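Local structure of bifunctional cytochrome P450/NADPH--P450 reductase (7F3H) at residues 30-35 with 358-363; 331-336 with 438-443. The protein probably carries out haem-dependent hydroxylation of organic substrates with electrons from NADPH, the part described being its cytochrome P450 haem domain. One frame throughout, in Å; residues are numbered along the deposited sequence.

Contact 1. Residues 30-35 with 358-363; sequences LNFFQL and ALLIPA
The turn that presents Leu360 to Phe32 converges on one backbone nitrogen: Ile361 N makes a weak 2.9 Å bond to Leu359 O, closing an inverse gamma turn centred on Leu360, and a probable second bond to Pro333 O. Leu360, at the N-cap of helix 361-365, then reaches helix 28-38 with both branches. Its CD1 comes to 3.5 Å from Phe32 CB, at the edge of that ring, while CD2 lies 3.5 Å from Phe32 O. Phe33 takes the other half of the interface. With CG anti to the backbone N (chi1 173°), its ring is turned edge-on to the first turn of helix 361-365. Ring atom CD1 packs 3.8 Å from Pro362 CB and 4.1 Å from Ala363 CB; at the ring edge CE1 is 3.7 Å from Pro362 O, and Ala363 N lies in the ring plane. Replacing Phe33 with alanine would probably open a gap beside Pro362 and leave Ala363 with less apolar cover. The contact thus lays helix 28-38 against the end of strand 356-359 and the short helix after it; Phe32 continues onto Leu53 and Gln55 of the adjoining strand 51-56 and Leu46 of strand 43-48.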
ATOM      1  N   LEU A  30      -3.520 -15.679  -2.837  1.00 27.34           N
ATOM      2  CA  LEU A  30      -2.898 -16.462  -3.920  1.00 34.44           C
ATOM      3  C   LEU A  30      -3.718 -17.719  -4.257  1.00 32.51           C
ATOM      4  O   LEU A  30      -3.778 -18.153  -5.424  1.00 30.08           O
ATOM      5  CB  LEU A  30      -1.460 -16.831  -3.550  1.00 25.01           C
ATOM      6  CG  LEU A  30      -0.554 -15.625  -3.307  1.00 29.39           C
ATOM      7  CD1 LEU A  30       0.918 -16.028  -3.141  1.00 22.05           C
ATOM      8  CD2 LEU A  30      -0.729 -14.635  -4.436  1.00 27.67           C
ATOM      9  N   ASN A  31      -4.330 -18.331  -3.240  1.00 30.18           N
ATOM     10  CA  ASN A  31      -5.317 -19.373  -3.501  1.00 30.57           C
ATOM     11  C   ASN A  31      -6.438 -18.854  -4.391  1.00 31.49           C
ATOM     12  O   ASN A  31      -6.902 -19.556  -5.308  1.00 33.26           O
ATOM     13  CB  ASN A  31      -5.879 -19.905  -2.185  1.00 31.86           C
ATOM     14  CG  ASN A  31      -4.793 -20.429  -1.258  1.00 32.14           C
ATOM     15  OD1 ASN A  31      -3.727 -20.894  -1.709  1.00 27.69           O
ATOM     16  ND2 ASN A  31      -5.073 -20.398   0.038  1.00 25.16           N
ATOM     17  N   PHE A  32      -6.902 -17.635  -4.116  1.00 28.62           N
ATOM     18  CA  PHE A  32      -7.962 -17.062  -4.944  1.00 31.41           C
ATOM     19  C   PHE A  32      -7.481 -16.867  -6.371  1.00 29.04           C
ATOM     20  O   PHE A  32      -8.234 -17.081  -7.323  1.00 26.35           O
ATOM     21  CB  PHE A  32      -8.427 -15.726  -4.374  1.00 30.74           C
ATOM     22  CG  PHE A  32      -8.943 -15.808  -2.978  1.00 30.69           C
ATOM     23  CD1 PHE A  32      -9.509 -16.980  -2.501  1.00 26.42           C
ATOM     24  CD2 PHE A  32      -8.862 -14.703  -2.142  1.00 29.95           C
ATOM     25  CE1 PHE A  32     -10.000 -17.038  -1.212  1.00 31.63           C
ATOM     26  CE2 PHE A  32      -9.351 -14.752  -0.853  1.00 33.03           C
ATOM     27  CZ  PHE A  32      -9.919 -15.925  -0.381  1.00 30.93           C
ATOM     28  N   PHE A  33      -6.222 -16.461  -6.526  1.00 30.69           N
ATOM     29  CA  PHE A  33      -5.649 -16.277  -7.854  1.00 33.11           C
ATOM     30  C   PHE A  33      -5.632 -17.581  -8.662  1.00 38.45           C
ATOM     31  O   PHE A  33      -6.001 -17.586  -9.853  1.00 38.59           O
ATOM     32  CB  PHE A  33      -4.256 -15.696  -7.717  1.00 31.03           C
ATOM     33  CG  PHE A  33      -3.523 -15.610  -9.001  1.00 35.97           C
ATOM     34  CD1 PHE A  33      -3.679 -14.504  -9.827  1.00 35.50           C
ATOM     35  CD2 PHE A  33      -2.660 -16.626  -9.390  1.00 38.01           C
ATOM     36  CE1 PHE A  33      -2.992 -14.410 -11.024  1.00 35.19           C
ATOM     37  CE2 PHE A  33      -1.976 -16.542 -10.589  1.00 42.10           C
ATOM     38  CZ  PHE A  33      -2.144 -15.421 -11.408  1.00 41.26           C
ATOM     39  N   GLN A  34      -5.229 -18.701  -8.033  1.00 35.63           N
ATOM     40  CA  GLN A  34      -5.232 -19.990  -8.743  1.00 34.81           C
ATOM     41  C   GLN A  34      -6.654 -20.386  -9.148  1.00 36.03           C
ATOM     42  O   GLN A  34      -6.908 -20.752 -10.313  1.00 39.89           O
ATOM     43  CB  GLN A  34      -4.612 -21.097  -7.886  1.00 30.04           C
ATOM     44  CG  GLN A  34      -3.086 -21.139  -7.825  1.00 44.23           C
ATOM     45  CD  GLN A  34      -2.361 -20.992  -9.179  1.00 47.19           C
ATOM     46  OE1 GLN A  34      -1.355 -20.282  -9.272  1.00 51.20           O
ATOM     47  NE2 GLN A  34      -2.850 -21.678 -10.210  1.00 46.89           N
ATOM     48  N   LEU A  35      -7.607 -20.317  -8.197  1.00 32.10           N
ATOM     49  CA  LEU A  35      -9.007 -20.500  -8.587  1.00 36.75           C
ATOM     50  C   LEU A  35      -9.383 -19.648  -9.782  1.00 37.22           C
ATOM     51  O   LEU A  35      -9.981 -20.154 -10.738  1.00 42.52           O
ATOM     52  CB  LEU A  35     -10.013 -20.199  -7.489  1.00 36.00           C
ATOM     53  CG  LEU A  35     -10.366 -21.272  -6.509  1.00 47.83           C
ATOM     54  CD1 LEU A  35     -11.333 -20.656  -5.478  1.00 40.96           C
ATOM     55  CD2 LEU A  35     -11.054 -22.334  -7.381  1.00 41.93           C
ATOM     56  N   ALA A 358     -15.202  -8.626  -3.732  1.00 26.97           N
ATOM     57  CA  ALA A 358     -13.779  -8.326  -3.697  1.00 29.68           C
ATOM     58  C   ALA A 358     -13.221  -8.215  -5.117  1.00 26.33           C
ATOM     59  O   ALA A 358     -13.497  -9.066  -5.974  1.00 28.55           O
ATOM     60  CB  ALA A 358     -13.038  -9.394  -2.883  1.00 23.29           C
ATOM     61  N   LEU A 359     -12.433  -7.170  -5.371  1.00 22.09           N
ATOM     62  CA  LEU A 359     -11.649  -7.099  -6.605  1.00 23.99           C
ATOM     63  C   LEU A 359     -10.386  -7.943  -6.455  1.00 26.06           C
ATOM     64  O   LEU A 359      -9.481  -7.595  -5.680  1.00 29.64           O
ATOM     65  CB  LEU A 359     -11.288  -5.659  -6.956  1.00 23.24           C
ATOM     66  CG  LEU A 359     -12.347  -4.566  -6.870  1.00 27.22           C
ATOM     67  CD1 LEU A 359     -11.757  -3.265  -7.327  1.00 26.70           C
ATOM     68  CD2 LEU A 359     -13.514  -4.916  -7.744  1.00 29.99           C
ATOM     69  N   LEU A 360     -10.277  -9.013  -7.237  1.00 25.23           N
ATOM     70  CA  LEU A 360      -9.116  -9.907  -7.138  1.00 29.53           C
ATOM     71  C   LEU A 360      -7.967  -9.337  -7.982  1.00 27.70           C
ATOM     72  O   LEU A 360      -7.682  -9.776  -9.099  1.00 28.87           O
ATOM     73  CB  LEU A 360      -9.521 -11.322  -7.545  1.00 26.57           C
ATOM     74  CG  LEU A 360      -8.490 -12.423  -7.354  1.00 31.09           C
ATOM     75  CD1 LEU A 360      -8.024 -12.540  -5.882  1.00 25.58           C
ATOM     76  CD2 LEU A 360      -9.065 -13.740  -7.877  1.00 23.79           C
ATOM     77  N   ILE A 361      -7.269  -8.362  -7.370  1.00 23.11           N
ATOM     78  CA  ILE A 361      -6.306  -7.537  -8.114  1.00 25.09           C
ATOM     79  C   ILE A 361      -5.253  -8.357  -8.850  1.00 30.59           C
ATOM     80  O   ILE A 361      -4.987  -8.066 -10.026  1.00 28.51           O
ATOM     81  CB  ILE A 361      -5.675  -6.500  -7.169  1.00 25.64           C
ATOM     82  CG1 ILE A 361      -6.707  -5.551  -6.542  1.00 22.37           C
ATOM     83  CG2 ILE A 361      -4.597  -5.680  -7.887  1.00 25.24           C
ATOM     84  CD1 ILE A 361      -7.464  -4.626  -7.572  1.00 22.52           C
ATOM     85  N   PRO A 362      -4.601  -9.354  -8.252  1.00 29.78           N
ATOM     86  CA  PRO A 362      -3.628 -10.124  -9.034  1.00 29.46           C
ATOM     87  C   PRO A 362      -4.226 -10.760 -10.272  1.00 30.69           C
ATOM     88  O   PRO A 362      -3.590 -10.758 -11.335  1.00 32.51           O
ATOM     89  CB  PRO A 362      -3.128 -11.183  -8.046  1.00 22.17           C
ATOM     90  CG  PRO A 362      -3.462 -10.658  -6.738  1.00 31.26           C
ATOM     91  CD  PRO A 362      -4.662  -9.817  -6.859  1.00 30.18           C
ATOM     92  N   ALA A 363      -5.438 -11.313 -10.166  1.00 30.95           N
ATOM     93  CA  ALA A 363      -6.046 -11.930 -11.334  1.00 29.07           C
ATOM     94  C   ALA A 363      -6.437 -10.871 -12.361  1.00 29.20           C
ATOM     95  O   ALA A 363      -6.308 -11.098 -13.570  1.00 29.82           O
ATOM     96  CB  ALA A 363      -7.241 -12.778 -10.912  1.00 23.98           C
TER

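Contact 2. Residues 331-336 with 438-443; sequences TIPNYA and VKQSLT. With HEM (protoporphyrin IX containing Fe), chain E.
The haem pocket of the cytochrome P450 fold is walled here by the loop after helix 317-329, the helix with the family's ExxR sequence, and Thr331 and Ile332 of that loop are backed by Thr443 in the turn of hairpin 438-446. In P450s of this kind both elements commonly border the substrate site, and the geometry is consistent with that role. Ile332 stands over the porphyrin face: CG1 is anti to the carbonyl carbon (chi1 -57°) and the chain runs on extended, bringing CD1 to 3.7 Å from haem C1D. Thr331 OG1 approaches haem CBC, a vinyl carbon, at 3.4 Å, while its polar partner is Thr271 O of helix 254-285. Tyr335 lies close to a propionate, its CD1 3.6 Å from haem O2D, and its OH is bonded to Lys396 O.

Behind this wall the two segments meet without a direct hydrogen bond. Thr443 CA makes a CA-H...O contact of 3.0 Å with Thr331 O, bent to 127° at the hydrogen, and the neighbouring backbone bond of Thr331 with Ile444 holds the loop to the hairpin. The side chains of Thr443 and Ile332 cross obliquely, with CG2 of the threonine 3.9 Å from CG1 of the isoleucine, so the methyl lies against the isoleucine on the side away from the haem. Further along, Gln440 extends its amide past Pro333, where NE2 is 4.2 Å from CG, and OE1 takes a hydrogen bond from Val29 N in helix 28-38. The turn itself is closed by Ser441 N bonding to Thr443 O at 2.7 Å.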
ATOM      1  N   THR A 331       0.145  -4.153  -3.469  1.00 24.31           N
ATOM      2  CA  THR A 331       0.291  -4.560  -2.081  1.00 27.09           C
ATOM      3  C   THR A 331      -1.010  -4.507  -1.280  1.00 31.44           C
ATOM      4  O   THR A 331      -1.075  -5.119  -0.207  1.00 30.96           O
ATOM      5  CB  THR A 331       1.385  -3.729  -1.384  1.00 29.76           C
ATOM      6  OG1 THR A 331       1.096  -2.323  -1.491  1.00 33.09           O
ATOM      7  CG2 THR A 331       2.754  -3.994  -2.041  1.00 28.06           C
ATOM      8  N   ILE A 332      -2.046  -3.816  -1.749  1.00 29.23           N
ATOM      9  CA  ILE A 332      -3.375  -4.102  -1.199  1.00 26.85           C
ATOM     10  C   ILE A 332      -4.142  -4.856  -2.268  1.00 24.95           C
ATOM     11  O   ILE A 332      -4.722  -4.238  -3.181  1.00 26.37           O
ATOM     12  CB  ILE A 332      -4.160  -2.863  -0.746  1.00 25.24           C
ATOM     13  CG1 ILE A 332      -3.406  -2.035   0.306  1.00 25.50           C
ATOM     14  CG2 ILE A 332      -5.472  -3.341  -0.150  1.00 26.21           C
ATOM     15  CD1 ILE A 332      -4.135  -0.712   0.719  1.00 19.63           C
ATOM     16  N   PRO A 333      -4.138  -6.187  -2.227  1.00 25.63           N
ATOM     17  CA  PRO A 333      -4.594  -6.972  -3.389  1.00 28.03           C
ATOM     18  C   PRO A 333      -6.046  -7.457  -3.393  1.00 26.44           C
ATOM     19  O   PRO A 333      -6.414  -8.168  -4.334  1.00 26.83           O
ATOM     20  CB  PRO A 333      -3.625  -8.162  -3.350  1.00 28.67           C
ATOM     21  CG  PRO A 333      -3.396  -8.401  -1.857  1.00 28.21           C
ATOM     22  CD  PRO A 333      -3.499  -7.022  -1.193  1.00 25.98           C
ATOM     23  N   ASN A 334      -6.898  -7.131  -2.418  1.00 24.21           N
ATOM     24  CA  ASN A 334      -8.228  -7.750  -2.419  1.00 28.73           C
ATOM     25  C   ASN A 334      -9.265  -6.851  -1.765  1.00 26.47           C
ATOM     26  O   ASN A 334     -10.176  -7.334  -1.083  1.00 31.46           O
ATOM     27  CB  ASN A 334      -8.216  -9.122  -1.734  1.00 27.16           C
ATOM     28  CG  ASN A 334      -9.165 -10.103  -2.390  1.00 28.50           C
ATOM     29  OD1 ASN A 334      -9.587  -9.915  -3.550  1.00 29.24           O
ATOM     30  ND2 ASN A 334      -9.518 -11.148  -1.663  1.00 24.35           N
ATOM     31  N   TYR A 335      -9.141  -5.539  -1.958  1.00 27.53           N
ATOM     32  CA  TYR A 335     -10.126  -4.604  -1.437  1.00 22.48           C
ATOM     33  C   TYR A 335     -11.441  -4.746  -2.183  1.00 24.92           C
ATOM     34  O   TYR A 335     -11.481  -5.163  -3.349  1.00 24.13           O
ATOM     35  CB  TYR A 335      -9.591  -3.180  -1.519  1.00 28.26           C
ATOM     36  CG  TYR A 335      -9.325  -2.620  -2.912  1.00 28.55           C
ATOM     37  CD1 TYR A 335     -10.321  -1.978  -3.618  1.00 24.28           C
ATOM     38  CD2 TYR A 335      -8.060  -2.710  -3.499  1.00 27.05           C
ATOM     39  CE1 TYR A 335     -10.076  -1.434  -4.875  1.00 26.75           C
ATOM     40  CE2 TYR A 335      -7.796  -2.154  -4.764  1.00 22.77           C
ATOM     41  CZ  TYR A 335      -8.826  -1.529  -5.452  1.00 26.06           C
ATOM     42  OH  TYR A 335      -8.633  -0.966  -6.709  1.00 22.02           O
ATOM     43  N   ALA A 336     -12.534  -4.414  -1.482  1.00 26.21           N
ATOM     44  CA  ALA A 336     -13.876  -4.801  -1.902  1.00 23.82           C
ATOM     45  C   ALA A 336     -14.828  -3.620  -1.935  1.00 25.63           C
ATOM     46  O   ALA A 336     -14.669  -2.634  -1.195  1.00 23.13           O
ATOM     47  CB  ALA A 336     -14.474  -5.865  -0.975  1.00 21.51           C
ATOM     48  N   VAL A 438       5.416 -14.834   0.232  1.00 39.04           N
ATOM     49  CA  VAL A 438       4.521 -13.689   0.387  1.00 37.44           C
ATOM     50  C   VAL A 438       3.685 -13.850   1.657  1.00 36.09           C
ATOM     51  O   VAL A 438       3.137 -14.926   1.921  1.00 39.02           O
ATOM     52  CB  VAL A 438       3.630 -13.533  -0.852  1.00 34.12           C
ATOM     53  CG1 VAL A 438       2.714 -12.339  -0.687  1.00 34.30           C
ATOM     54  CG2 VAL A 438       4.499 -13.396  -2.083  1.00 28.07           C
ATOM     55  N   LYS A 439       3.634 -12.810   2.481  1.00 36.74           N
ATOM     56  CA  LYS A 439       2.767 -12.813   3.652  1.00 37.58           C
ATOM     57  C   LYS A 439       1.684 -11.754   3.476  1.00 35.55           C
ATOM     58  O   LYS A 439       1.961 -10.625   3.035  1.00 37.16           O
ATOM     59  CB  LYS A 439       3.559 -12.577   4.954  1.00 45.16           C
ATOM     60  CG  LYS A 439       2.715 -12.604   6.277  1.00 50.12           C
ATOM     61  CD  LYS A 439       2.259 -13.962   6.818  1.00 52.42           C
ATOM     62  CE  LYS A 439       3.463 -14.654   7.481  1.00 55.71           C
ATOM     63  NZ  LYS A 439       3.901 -13.926   8.739  1.00 57.79           N
ATOM     64  N   GLN A 440       0.451 -12.143   3.807  1.00 34.80           N
ATOM     65  CA  GLN A 440      -0.734 -11.310   3.702  1.00 35.78           C
ATOM     66  C   GLN A 440      -1.241 -10.939   5.098  1.00 34.88           C
ATOM     67  O   GLN A 440      -1.508 -11.818   5.923  1.00 30.28           O
ATOM     68  CB  GLN A 440      -1.833 -12.029   2.921  1.00 26.18           C
ATOM     69  CG  GLN A 440      -2.964 -11.080   2.601  1.00 25.75           C
ATOM     70  CD  GLN A 440      -4.003 -11.707   1.731  1.00 29.87           C
ATOM     71  OE1 GLN A 440      -4.030 -12.936   1.548  1.00 32.00           O
ATOM     72  NE2 GLN A 440      -4.874 -10.878   1.176  1.00 30.34           N
ATOM     73  N   SER A 441      -1.386  -9.633   5.337  1.00 33.83           N
ATOM     74  CA  SER A 441      -2.072  -9.038   6.473  1.00 27.63           C
ATOM     75  C   SER A 441      -3.053  -8.009   5.926  1.00 35.51           C
ATOM     76  O   SER A 441      -3.953  -8.359   5.153  1.00 40.73           O
ATOM     77  CB  SER A 441      -1.058  -8.409   7.418  1.00 37.07           C
ATOM     78  OG  SER A 441      -0.357  -7.360   6.763  1.00 37.74           O
ATOM     79  N   LEU A 442      -2.926  -6.739   6.324  1.00 36.91           N
ATOM     80  CA  LEU A 442      -3.623  -5.703   5.565  1.00 38.80           C
ATOM     81  C   LEU A 442      -3.069  -5.642   4.143  1.00 35.22           C
ATOM     82  O   LEU A 442      -3.824  -5.466   3.176  1.00 42.65           O
ATOM     83  CB  LEU A 442      -3.505  -4.346   6.268  1.00 38.27           C
ATOM     84  CG  LEU A 442      -4.377  -3.162   5.812  1.00 47.56           C
ATOM     85  CD1 LEU A 442      -5.765  -3.224   6.481  1.00 39.80           C
ATOM     86  CD2 LEU A 442      -3.692  -1.773   6.035  1.00 36.81           C
ATOM     87  N   THR A 443      -1.758  -5.853   4.001  1.00 29.87           N
ATOM     88  CA  THR A 443      -0.989  -5.777   2.767  1.00 34.21           C
ATOM     89  C   THR A 443      -0.316  -7.123   2.506  1.00 31.95           C
ATOM     90  O   THR A 443      -0.438  -8.063   3.288  1.00 35.13           O
ATOM     91  CB  THR A 443       0.057  -4.667   2.852  1.00 33.40           C
ATOM     92  OG1 THR A 443       0.729  -4.786   4.107  1.00 39.30           O
ATOM     93  CG2 THR A 443      -0.605  -3.276   2.776  1.00 32.29           C
TER
HETATM   94  CHA HEM E 601      -6.379   4.342   0.072  1.00 23.29           C
HETATM   95  CHB HEM E 601      -2.885   6.977   2.184  1.00 25.55           C
HETATM   96  CHC HEM E 601       0.483   4.391  -0.210  1.00 27.38           C
HETATM   97  CHD HEM E 601      -2.998   1.581  -2.082  1.00 21.49           C
HETATM   98  C1A HEM E 601      -5.727   5.276   0.838  1.00 25.76           C
HETATM   99  C2A HEM E 601      -6.364   6.202   1.751  1.00 29.25           C
HETATM  100  C3A HEM E 601      -5.416   6.966   2.318  1.00 25.52           C
HETATM  101  C4A HEM E 601      -4.129   6.486   1.838  1.00 24.07           C
HETATM  102  CMA HEM E 601      -5.645   8.101   3.349  1.00 19.69           C
HETATM  103  CAA HEM E 601      -7.886   6.334   1.913  1.00 26.97           C
HETATM  104  CBA HEM E 601      -8.355   7.427   0.946  1.00 26.10           C
HETATM  105  CGA HEM E 601      -9.852   7.712   1.072  1.00 31.28           C
HETATM  106  O1A HEM E 601     -10.187   8.926   1.125  1.00 29.44           O
HETATM  107  O2A HEM E 601     -10.720   6.800   1.230  1.00 26.62           O
HETATM  108  C1B HEM E 601      -1.666   6.547   1.699  1.00 24.15           C
HETATM  109  C2B HEM E 601      -0.359   7.111   2.013  1.00 23.56           C
HETATM  110  C3B HEM E 601       0.553   6.421   1.306  1.00 23.47           C
HETATM  111  C4B HEM E 601      -0.136   5.362   0.591  1.00 28.11           C
HETATM  112  CMB HEM E 601      -0.141   8.338   2.921  1.00 18.29           C
HETATM  113  CAB HEM E 601       2.095   6.511   1.284  1.00 25.68           C
HETATM  114  CBB HEM E 601       2.826   7.279   2.096  1.00 35.04           C
HETATM  115  C1C HEM E 601      -0.156   3.388  -0.922  1.00 26.63           C
HETATM  116  C2C HEM E 601       0.466   2.407  -1.822  1.00 28.38           C
HETATM  117  C3C HEM E 601      -0.543   1.650  -2.294  1.00 24.07           C
HETATM  118  C4C HEM E 601      -1.785   2.132  -1.769  1.00 21.28           C
HETATM  119  CMC HEM E 601       1.991   2.272  -2.104  1.00 25.84           C
HETATM  120  CAC HEM E 601      -0.564   0.481  -3.267  1.00 27.07           C
HETATM  121  CBC HEM E 601       0.537   0.027  -3.848  1.00 35.57           C
HETATM  122  C1D HEM E 601      -4.216   2.076  -1.661  1.00 23.81           C
HETATM  123  C2D HEM E 601      -5.524   1.499  -1.958  1.00 24.60           C
HETATM  124  C3D HEM E 601      -6.431   2.273  -1.363  1.00 22.22           C
HETATM  125  C4D HEM E 601      -5.761   3.348  -0.658  1.00 24.65           C
HETATM  126  CMD HEM E 601      -5.826   0.240  -2.813  1.00 17.46           C
HETATM  127  CAD HEM E 601      -7.928   2.029  -1.415  1.00 21.13           C
HETATM  128  CBD HEM E 601      -8.173   1.104  -0.253  1.00 21.33           C
HETATM  129  CGD HEM E 601      -9.587   0.632  -0.226  1.00 27.53           C
HETATM  130  O1D HEM E 601      -9.970   0.176   0.879  1.00 28.68           O
HETATM  131  O2D HEM E 601     -10.311   0.709  -1.272  1.00 30.36           O
HETATM  132  NA  HEM E 601      -4.366   5.461   0.945  1.00 23.77           N
HETATM  133  NB  HEM E 601      -1.496   5.498   0.827  1.00 23.11           N
HETATM  134  NC  HEM E 601      -1.527   3.171  -0.908  1.00 21.14           N
HETATM  135  ND  HEM E 601      -4.404   3.200  -0.870  1.00 20.20           N
HETATM  136 FE   HEM E 601      -2.992   4.376  -0.118  1.00 28.73          FE

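In the fold
Both contacts are buried, but they lie at different depths: the centre of contact 2 is about 8 Å from that of the chain, contact 1 about 17 Å. They meet along one edge, where the loop 331-336 pairs with 358-363 through a probable backbone bond from Leu359 N to Tyr335 O. Helix 28-38 belongs to both neighbourhoods, since Val29 touches Leu360 and is bonded to Gln440. The chemistry follows the place: contact 1, joining a helix to the end of the sheet's central strand and the short helix that follows it, is aromatic and aliphatic, whereas contact 2 mixes apolar methyls with hydroxyl and backbone oxygens beside the cofactor.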